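PDB 5DP2: CurF from Lyngbya majuscula, which probably catalyses NADPH-dependent cyclopropane ring formation in curacin A biosynthesis, as an enoyl reductase domain of a polyketide synthase. Local coordinates for residues Arg210-Ala215 with Gly237-Lys242; Ile230-Thr235 with Gly251-Ile256. All blocks are in the same frame, centred on the assembly; numbering follows the deposited sequence. Where two conformers were deposited one is given.

Interaction 1: Arg210-Ala215 with Gly237-Lys242; sequences RTTEFA and GEYIPK. With NAP (NADP nicotinamide-adenine-dinucleotide phosphate), chain B.
Thr212 sets its methyl group CG2 squarely over the Tyr239 ring, 3.7 Å from the centroid and 12° off the normal, a CH-pi contact at the tight heart of this meeting. Beta-branching suits threonine here: with CG2 beside the backbone N, the methyl faces the ring while OG1 points to the more open side. Phe214 closes the inner flank, its CE2 lying 3.8 Å from CE2 of Tyr239, and its own ring meets His165 edge-to-face. The phenol OH runs in beside the backbone of Arg210 and Thr211 and is hydrogen-bonded to Ser209 O. These residues belong to the Rossmann-fold nucleotide-binding domain, where the loop after strand 205-208 reaches the adenosine end of the cofactor. In one of two conformers Arg210 lays a guanidinium face on the adenine, with NH1 3.2 Å from C6A of NADP, and NH2 donates to phosphate oxygen O3X at 3.0 Å; its NE is hydrogen-bonded to Ser191 OG. The solvent side is looser. In one of its two conformers Lys242 NZ forms a salt bridge with OE1 of the N-cap residue Glu238 at 2.6 Å, but reaches Thr212 OG1 only weakly. A water links Thr212 OG1 weakly to Glu238 OE1.

Interaction 2: Ile230-Thr235 with Gly251-Ile256; sequences IFNSLT and GRYIEI. With NAP (NADP nicotinamide-adenine-dinucleotide phosphate), chain B.
Strands 230-232 and 251-255 run side by side, their axes 4.9 Å apart at closest approach and 14° from parallel, with Ile230 N donating to Arg252 O, Ile254 N to Ile230 O, Asn232 N to Ile254 O and Ile256 N to Asn232 O. On one face Phe231 packs with Ile254, whose CD1 lies at its ring edge; beyond the strand, Ile256 CD1 comes 3.9 Å from Phe231 CZ. On the other face Asn232 and Glu255 lie side by side, their amide and carboxylate planes 78° apart. Asn232 ND2 donates to the syn lone pair of Glu255 OE1 at 2.8 Å and Tyr253 OH to its anti lone pair at 2.6 Å, so two donors grip one buried oxygen. This is the central parallel sheet of the Rossmann fold, and both segments leave it at the C-terminal ends of their strands, where the cofactor lies. Asn232 suits the exit because its amide works both ways: OD1 accepts from Leu234 N in an Asx turn, and ND2 donates to Leu234 O. The turn brings Leu234 CD2 within 3.5 Å of adenine N3A of NADP. Ile256 (chi1 70°) packs against the nicotinamide ribose, while its O accepts from carboxamide N7N at 2.9 Å.

In the fold
From the N terminus, the chain leaves strand 205-208 through 210-215, enters helix 214-221, returns along strand 227-232 and passes through 230-235 into 237-242. There interaction 1 closes its loop, joining the loop that leads into helix 214-221 to the start of helix 239-245. Helix 239-245 then leads to 251-256, where interaction 2 closes a second loop by pairing neighbouring strands. The segments alternate, so the two loops cross, sharing strand 230-232, the turn after it and the start of helix 239-245. Their centres are 12 Å apart, and Tyr239 CB packs 3.3 Å from Leu234 O. Together they tie the sheet to its flanking helices and meet NADP at its adenosine and nicotinamide ends.

Interaction 1: Arg210-Ala215 with Gly237-Lys242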
loop_
_atom_site.group_PDB
_atom_site.type_symbol
_atom_site.label_atom_id
_atom_site.label_comp_id
_atom_site.label_asym_id
_atom_site.label_seq_id
_atom_site.Cartn_x
_atom_site.Cartn_y
_atom_site.Cartn_z
ATOM N N ARG A 210 -5.679 16.208 -11.152
ATOM C CA ARG A 210 -5.399 17.347 -10.284
ATOM C C ARG A 210 -6.520 18.368 -10.245
ATOM O O ARG A 210 -6.439 19.329 -9.470
ATOM C CB ARG A 210 -4.065 17.992 -10.655
ATOM C CG ARG A 210 -2.878 17.113 -10.335
ATOM C CD ARG A 210 -2.404 17.348 -8.920
ATOM N NE ARG A 210 -1.428 16.325 -8.507
ATOM C CZ ARG A 210 -0.854 16.283 -7.295
ATOM N NH1 ARG A 210 -1.120 17.213 -6.388
ATOM N NH2 ARG A 210 0.002 15.319 -6.986
ATOM N N THR A 211 -7.568 18.159 -11.036
ATOM C CA THR A 211 -8.844 18.866 -10.909
ATOM C C THR A 211 -9.940 17.810 -11.007
ATOM O O THR A 211 -9.681 16.675 -11.407
ATOM C CB THR A 211 -9.086 19.920 -12.013
ATOM O OG1 THR A 211 -9.399 19.264 -13.238
ATOM C CG2 THR A 211 -7.886 20.868 -12.139
ATOM N N THR A 212 -11.174 18.223 -10.706
ATOM C CA THR A 212 -12.301 17.316 -10.852
ATOM C C THR A 212 -12.903 17.322 -12.268
ATOM O O THR A 212 -13.945 16.709 -12.495
ATOM C CB THR A 212 -13.380 17.579 -9.793
ATOM O OG1 THR A 212 -13.855 18.915 -9.921
ATOM C CG2 THR A 212 -12.884 17.342 -8.383
ATOM N N GLU A 213 -12.234 17.945 -13.232
ATOM C CA GLU A 213 -12.739 17.935 -14.601
ATOM C C GLU A 213 -12.726 16.516 -15.209
ATOM O O GLU A 213 -13.412 16.292 -16.197
ATOM C CB GLU A 213 -11.944 18.906 -15.465
ATOM C CG GLU A 213 -12.221 20.378 -15.118
ATOM C CD GLU A 213 -13.702 20.720 -15.051
ATOM O OE1 GLU A 213 -14.446 20.411 -16.016
ATOM O OE2 GLU A 213 -14.128 21.295 -14.024
ATOM N N PHE A 214 -11.987 15.563 -14.619
ATOM C CA PHE A 214 -12.045 14.181 -15.082
ATOM C C PHE A 214 -13.482 13.679 -15.082
ATOM O O PHE A 214 -13.806 12.788 -15.861
ATOM C CB PHE A 214 -11.162 13.241 -14.225
ATOM C CG PHE A 214 -11.672 13.048 -12.827
ATOM C CD1 PHE A 214 -12.700 12.157 -12.554
ATOM C CD2 PHE A 214 -11.171 13.791 -11.793
ATOM C CE1 PHE A 214 -13.238 12.052 -11.283
ATOM C CE2 PHE A 214 -11.683 13.664 -10.505
ATOM C CZ PHE A 214 -12.724 12.809 -10.253
ATOM N N ALA A 215 -14.348 14.183 -14.193
ATOM C CA ALA A 215 -15.686 13.633 -14.100
ATOM C C ALA A 215 -16.468 13.924 -15.375
ATOM O O ALA A 215 -17.114 13.035 -15.922
ATOM C CB ALA A 215 -16.409 14.152 -12.878
ATOM N N GLY A 237 -11.554 18.530 -1.214
ATOM C CA GLY A 237 -12.365 19.323 -2.116
ATOM C C GLY A 237 -13.673 18.629 -2.452
ATOM O O GLY A 237 -14.341 18.085 -1.569
ATOM N N GLU A 238 -14.039 18.644 -3.733
ATOM C CA GLU A 238 -15.259 18.024 -4.222
ATOM C C GLU A 238 -15.017 16.642 -4.837
ATOM O O GLU A 238 -15.873 16.126 -5.544
ATOM C CB GLU A 238 -15.960 18.927 -5.234
ATOM C CG GLU A 238 -16.399 20.257 -4.636
ATOM C CD GLU A 238 -17.148 21.130 -5.610
ATOM O OE1 GLU A 238 -17.033 20.940 -6.840
ATOM O OE2 GLU A 238 -17.835 22.043 -5.133
ATOM N N TYR A 239 -13.860 16.034 -4.562
ATOM C CA TYR A 239 -13.549 14.769 -5.209
ATOM C C TYR A 239 -14.540 13.664 -4.862
ATOM O O TYR A 239 -14.895 12.877 -5.758
ATOM C CB TYR A 239 -12.104 14.330 -4.893
ATOM C CG TYR A 239 -11.071 15.026 -5.765
ATOM C CD1 TYR A 239 -10.708 16.354 -5.563
ATOM C CD2 TYR A 239 -10.484 14.359 -6.825
ATOM C CE1 TYR A 239 -9.801 16.972 -6.392
ATOM C CE2 TYR A 239 -9.558 14.963 -7.649
ATOM C CZ TYR A 239 -9.230 16.279 -7.441
ATOM O OH TYR A 239 -8.316 16.925 -8.224
ATOM N N ILE A 240 -15.009 13.581 -3.614
ATOM C CA ILE A 240 -15.934 12.494 -3.255
ATOM C C ILE A 240 -17.266 12.646 -4.009
ATOM O O ILE A 240 -17.683 11.721 -4.692
ATOM C CB ILE A 240 -16.083 12.355 -1.739
ATOM C CG1 ILE A 240 -14.757 11.874 -1.138
ATOM C CG2 ILE A 240 -17.233 11.404 -1.415
ATOM C CD1 ILE A 240 -14.701 11.955 0.371
ATOM N N PRO A 241 -17.975 13.797 -3.908
ATOM C CA PRO A 241 -19.252 13.877 -4.606
ATOM C C PRO A 241 -19.116 13.784 -6.133
ATOM O O PRO A 241 -19.998 13.232 -6.796
ATOM C CB PRO A 241 -19.843 15.227 -4.150
ATOM C CG PRO A 241 -18.656 16.004 -3.645
ATOM C CD PRO A 241 -17.760 14.963 -3.028
ATOM N N LYS A 242 -18.032 14.324 -6.702
ATOM C CA LYS A 242 -17.809 14.228 -8.143
ATOM C C LYS A 242 -17.649 12.780 -8.594
ATOM O O LYS A 242 -18.149 12.392 -9.661
ATOM C CB LYS A 242 -16.584 15.063 -8.553
ATOM C CG LYS A 242 -16.817 16.562 -8.537
ATOM C CD LYS A 242 -17.387 17.073 -9.850
ATOM C CE LYS A 242 -17.862 18.511 -9.714
ATOM N NZ LYS A 242 -16.996 19.292 -8.792
HETATM P PA NAP B . 1.049 6.749 -3.690
HETATM O O1A NAP B . 2.293 6.172 -4.270
HETATM O O2A NAP B . -0.250 6.508 -4.367
HETATM O O5B NAP B . 1.308 8.315 -3.501
HETATM C C5B NAP B . 0.222 9.226 -3.282
HETATM C C4B NAP B . -0.566 9.516 -4.541
HETATM O O4B NAP B . -1.477 10.553 -4.262
HETATM C C3B NAP B . 0.274 9.939 -5.711
HETATM O O3B NAP B . 0.146 8.947 -6.731
HETATM C C2B NAP B . -0.302 11.297 -6.158
HETATM O O2B NAP B . -0.566 11.480 -7.520
HETATM C C1B NAP B . -1.646 11.341 -5.458
HETATM N N9A NAP B . -2.049 12.665 -5.004
HETATM C C8A NAP B . -1.703 13.274 -3.816
HETATM N N7A NAP B . -2.268 14.501 -3.729
HETATM C C5A NAP B . -2.981 14.668 -4.852
HETATM C C6A NAP B . -3.803 15.711 -5.374
HETATM N N6A NAP B . -3.985 16.843 -4.665
HETATM N N1A NAP B . -4.379 15.531 -6.555
HETATM C C2A NAP B . -4.177 14.394 -7.231
HETATM N N3A NAP B . -3.435 13.351 -6.847
HETATM C C4A NAP B . -2.833 13.502 -5.678
HETATM O O3 NAP B . 0.903 6.285 -2.155
HETATM P PN NAP B . 0.407 4.885 -1.556
HETATM O O1N NAP B . 1.256 4.588 -0.381
HETATM O O2N NAP B . 0.289 3.856 -2.642
HETATM O O5D NAP B . -1.009 5.276 -1.016
HETATM C C5D NAP B . -2.043 5.635 -1.962
HETATM C C4D NAP B . -3.200 6.350 -1.221
HETATM O O4D NAP B . -3.998 5.363 -0.620
HETATM C C3D NAP B . -2.759 7.271 -0.077
HETATM O O3D NAP B . -3.748 8.299 0.065
HETATM C C2D NAP B . -2.727 6.346 1.112
HETATM O O2D NAP B . -2.900 7.080 2.327
HETATM C C1D NAP B . -3.877 5.420 0.812
HETATM N N1N NAP B . -3.821 4.001 1.224
HETATM C C2N NAP B . -4.828 3.482 1.964
HETATM C C3N NAP B . -4.843 2.151 2.371
HETATM C C7N NAP B . -5.978 1.631 3.183
HETATM O O7N NAP B . -5.808 0.530 3.661
HETATM N N7N NAP B . -7.097 2.391 3.323
HETATM C C4N NAP B . -3.781 1.319 2.001
HETATM C C5N NAP B . -2.760 1.873 1.239
HETATM C C6N NAP B . -2.793 3.219 0.852
HETATM P P2B NAP B . 0.554 11.749 -8.629
HETATM O O1X NAP B . 1.357 10.460 -8.756
HETATM O O2X NAP B . -0.264 12.064 -9.849
HETATM O O3X NAP B . 1.399 12.898 -8.132
HETATM O O HOH W 1 -13.850 20.733 -7.903
#

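Interaction 2: Ile230-Thr235 with Gly251-Ile256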
loop_
_atom_site.group_PDB
_atom_site.type_symbol
_atom_site.label_atom_id
_atom_site.label_comp_id
_atom_site.label_asym_id
_atom_site.label_seq_id
_atom_site.Cartn_x
_atom_site.Cartn_y
_atom_site.Cartn_z
ATOM N N ILE A 230 -15.128 2.532 -8.959
ATOM C CA ILE A 230 -14.114 3.561 -8.737
ATOM C C ILE A 230 -13.202 3.075 -7.608
ATOM O O ILE A 230 -13.690 2.640 -6.561
ATOM C CB ILE A 230 -14.747 4.926 -8.388
ATOM C CG1 ILE A 230 -15.585 5.432 -9.563
ATOM C CG2 ILE A 230 -13.664 5.920 -8.010
ATOM C CD1 ILE A 230 -16.369 6.693 -9.275
ATOM N N PHE A 231 -11.895 3.172 -7.841
ATOM C CA PHE A 231 -10.867 2.889 -6.836
ATOM C C PHE A 231 -10.213 4.229 -6.510
ATOM O O PHE A 231 -9.415 4.747 -7.302
ATOM C CB PHE A 231 -9.863 1.879 -7.400
ATOM C CG PHE A 231 -8.819 1.431 -6.407
ATOM C CD1 PHE A 231 -9.059 0.356 -5.568
ATOM C CD2 PHE A 231 -7.583 2.039 -6.332
ATOM C CE1 PHE A 231 -8.105 -0.079 -4.659
ATOM C CE2 PHE A 231 -6.627 1.591 -5.431
ATOM C CZ PHE A 231 -6.896 0.542 -4.591
ATOM N N ASN A 232 -10.603 4.805 -5.364
ATOM C CA ASN A 232 -10.237 6.176 -5.037
ATOM C C ASN A 232 -9.404 6.270 -3.769
ATOM O O ASN A 232 -9.608 5.516 -2.822
ATOM C CB ASN A 232 -11.488 7.023 -4.829
ATOM C CG ASN A 232 -11.161 8.512 -4.729
ATOM O OD1 ASN A 232 -10.321 9.003 -5.506
ATOM N ND2 ASN A 232 -11.776 9.218 -3.790
ATOM N N SER A 233 -8.523 7.269 -3.747
ATOM C CA SER A 233 -7.828 7.723 -2.548
ATOM C C SER A 233 -7.864 9.252 -2.374
ATOM O O SER A 233 -7.284 9.753 -1.413
ATOM C CB SER A 233 -6.388 7.256 -2.551
ATOM O OG SER A 233 -5.652 7.830 -3.602
ATOM N N LEU A 234 -8.482 9.994 -3.296
ATOM C CA LEU A 234 -8.456 11.466 -3.273
ATOM C C LEU A 234 -9.742 11.959 -2.636
ATOM O O LEU A 234 -10.827 11.809 -3.209
ATOM C CB LEU A 234 -8.292 12.007 -4.701
ATOM C CG LEU A 234 -7.074 11.479 -5.471
ATOM C CD1 LEU A 234 -7.028 12.066 -6.874
ATOM C CD2 LEU A 234 -5.774 11.742 -4.728
ATOM N N THR A 235 -9.637 12.556 -1.437
ATOM C CA THR A 235 -10.830 12.846 -0.643
ATOM C C THR A 235 -11.067 14.327 -0.376
ATOM O O THR A 235 -12.080 14.677 0.202
ATOM C CB THR A 235 -10.796 12.082 0.691
ATOM O OG1 THR A 235 -9.675 12.536 1.448
ATOM C CG2 THR A 235 -10.726 10.591 0.470
ATOM N N GLY A 251 -23.213 1.190 -9.211
ATOM C CA GLY A 251 -21.754 1.199 -9.189
ATOM C C GLY A 251 -21.195 1.000 -7.783
ATOM O O GLY A 251 -21.864 1.237 -6.777
ATOM N N ARG A 252 -19.925 0.571 -7.763
ATOM C CA ARG A 252 -19.211 0.253 -6.539
ATOM C C ARG A 252 -18.086 1.266 -6.329
ATOM O O ARG A 252 -17.211 1.429 -7.178
ATOM C CB ARG A 252 -18.695 -1.182 -6.556
ATOM C CG ARG A 252 -19.817 -2.230 -6.655
ATOM C CD ARG A 252 -20.100 -2.733 -8.061
ATOM N NE ARG A 252 -19.070 -3.667 -8.500
ATOM C CZ ARG A 252 -18.922 -4.076 -9.764
ATOM N NH1 ARG A 252 -19.625 -3.532 -10.744
ATOM N NH2 ARG A 252 -18.025 -5.001 -10.030
ATOM N N TYR A 253 -18.126 1.921 -5.164
ATOM C CA TYR A 253 -17.196 2.987 -4.796
ATOM C C TYR A 253 -16.260 2.469 -3.720
ATOM O O TYR A 253 -16.686 2.307 -2.574
ATOM C CB TYR A 253 -18.019 4.209 -4.340
ATOM C CG TYR A 253 -17.293 5.356 -3.727
ATOM C CD1 TYR A 253 -15.941 5.566 -3.884
ATOM C CD2 TYR A 253 -17.995 6.233 -2.877
ATOM C CE1 TYR A 253 -15.275 6.585 -3.192
ATOM C CE2 TYR A 253 -17.352 7.240 -2.189
ATOM C CZ TYR A 253 -15.994 7.406 -2.338
ATOM O OH TYR A 253 -15.350 8.355 -1.582
ATOM N N ILE A 254 -15.018 2.207 -4.112
ATOM C CA ILE A 254 -13.973 1.771 -3.193
ATOM C C ILE A 254 -13.214 3.008 -2.742
ATOM O O ILE A 254 -12.691 3.770 -3.562
ATOM C CB ILE A 254 -12.996 0.799 -3.862
ATOM C CG1 ILE A 254 -13.700 -0.393 -4.530
ATOM C CG2 ILE A 254 -11.972 0.338 -2.849
ATOM C CD1 ILE A 254 -12.797 -1.046 -5.550
ATOM N N GLU A 255 -13.133 3.207 -1.411
ATOM C CA GLU A 255 -12.440 4.370 -0.858
ATOM C C GLU A 255 -11.333 3.893 0.074
ATOM O O GLU A 255 -11.633 3.263 1.128
ATOM C CB GLU A 255 -13.410 5.303 -0.128
ATOM C CG GLU A 255 -12.748 6.578 0.409
ATOM C CD GLU A 255 -12.060 7.385 -0.694
ATOM O OE1 GLU A 255 -12.806 7.965 -1.526
ATOM O OE2 GLU A 255 -10.817 7.427 -0.756
ATOM N N ILE A 256 -10.095 4.196 -0.298
ATOM C CA ILE A 256 -8.958 3.871 0.556
ATOM C C ILE A 256 -8.368 5.113 1.219
ATOM O O ILE A 256 -7.503 4.976 2.083
ATOM C CB ILE A 256 -7.875 3.040 -0.164
ATOM C CG1 ILE A 256 -7.113 3.830 -1.231
ATOM C CG2 ILE A 256 -8.498 1.766 -0.745
ATOM C CD1 ILE A 256 -5.923 3.099 -1.825
HETATM P PA NAP B . 1.049 6.749 -3.690
HETATM O O1A NAP B . 2.293 6.172 -4.270
HETATM O O2A NAP B . -0.250 6.508 -4.367
HETATM O O5B NAP B . 1.308 8.315 -3.501
HETATM C C5B NAP B . 0.222 9.226 -3.282
HETATM C C4B NAP B . -0.566 9.516 -4.541
HETATM O O4B NAP B . -1.477 10.553 -4.262
HETATM C C3B NAP B . 0.274 9.939 -5.711
HETATM O O3B NAP B . 0.146 8.947 -6.731
HETATM C C2B NAP B . -0.302 11.297 -6.158
HETATM O O2B NAP B . -0.566 11.480 -7.520
HETATM C C1B NAP B . -1.646 11.341 -5.458
HETATM N N9A NAP B . -2.049 12.665 -5.004
HETATM C C8A NAP B . -1.703 13.274 -3.816
HETATM N N7A NAP B . -2.268 14.501 -3.729
HETATM C C5A NAP B . -2.981 14.668 -4.852
HETATM C C6A NAP B . -3.803 15.711 -5.374
HETATM N N6A NAP B . -3.985 16.843 -4.665
HETATM N N1A NAP B . -4.379 15.531 -6.555
HETATM C C2A NAP B . -4.177 14.394 -7.231
HETATM N N3A NAP B . -3.435 13.351 -6.847
HETATM C C4A NAP B . -2.833 13.502 -5.678
HETATM O O3 NAP B . 0.903 6.285 -2.155
HETATM P PN NAP B . 0.407 4.885 -1.556
HETATM O O1N NAP B . 1.256 4.588 -0.381
HETATM O O2N NAP B . 0.289 3.856 -2.642
HETATM O O5D NAP B . -1.009 5.276 -1.016
HETATM C C5D NAP B . -2.043 5.635 -1.962
HETATM C C4D NAP B . -3.200 6.350 -1.221
HETATM O O4D NAP B . -3.998 5.363 -0.620
HETATM C C3D NAP B . -2.759 7.271 -0.077
HETATM O O3D NAP B . -3.748 8.299 0.065
HETATM C C2D NAP B . -2.727 6.346 1.112
HETATM O O2D NAP B . -2.900 7.080 2.327
HETATM C C1D NAP B . -3.877 5.420 0.812
HETATM N N1N NAP B . -3.821 4.001 1.224
HETATM C C2N NAP B . -4.828 3.482 1.964
HETATM C C3N NAP B . -4.843 2.151 2.371
HETATM C C7N NAP B . -5.978 1.631 3.183
HETATM O O7N NAP B . -5.808 0.530 3.661
HETATM N N7N NAP B . -7.097 2.391 3.323
HETATM C C4N NAP B . -3.781 1.319 2.001
HETATM C C5N NAP B . -2.760 1.873 1.239
HETATM C C6N NAP B . -2.793 3.219 0.852
HETATM P P2B NAP B . 0.554 11.749 -8.629
HETATM O O1X NAP B . 1.357 10.460 -8.756
HETATM O O2X NAP B . -0.264 12.064 -9.849
HETATM O O3X NAP B . 1.399 12.898 -8.132
#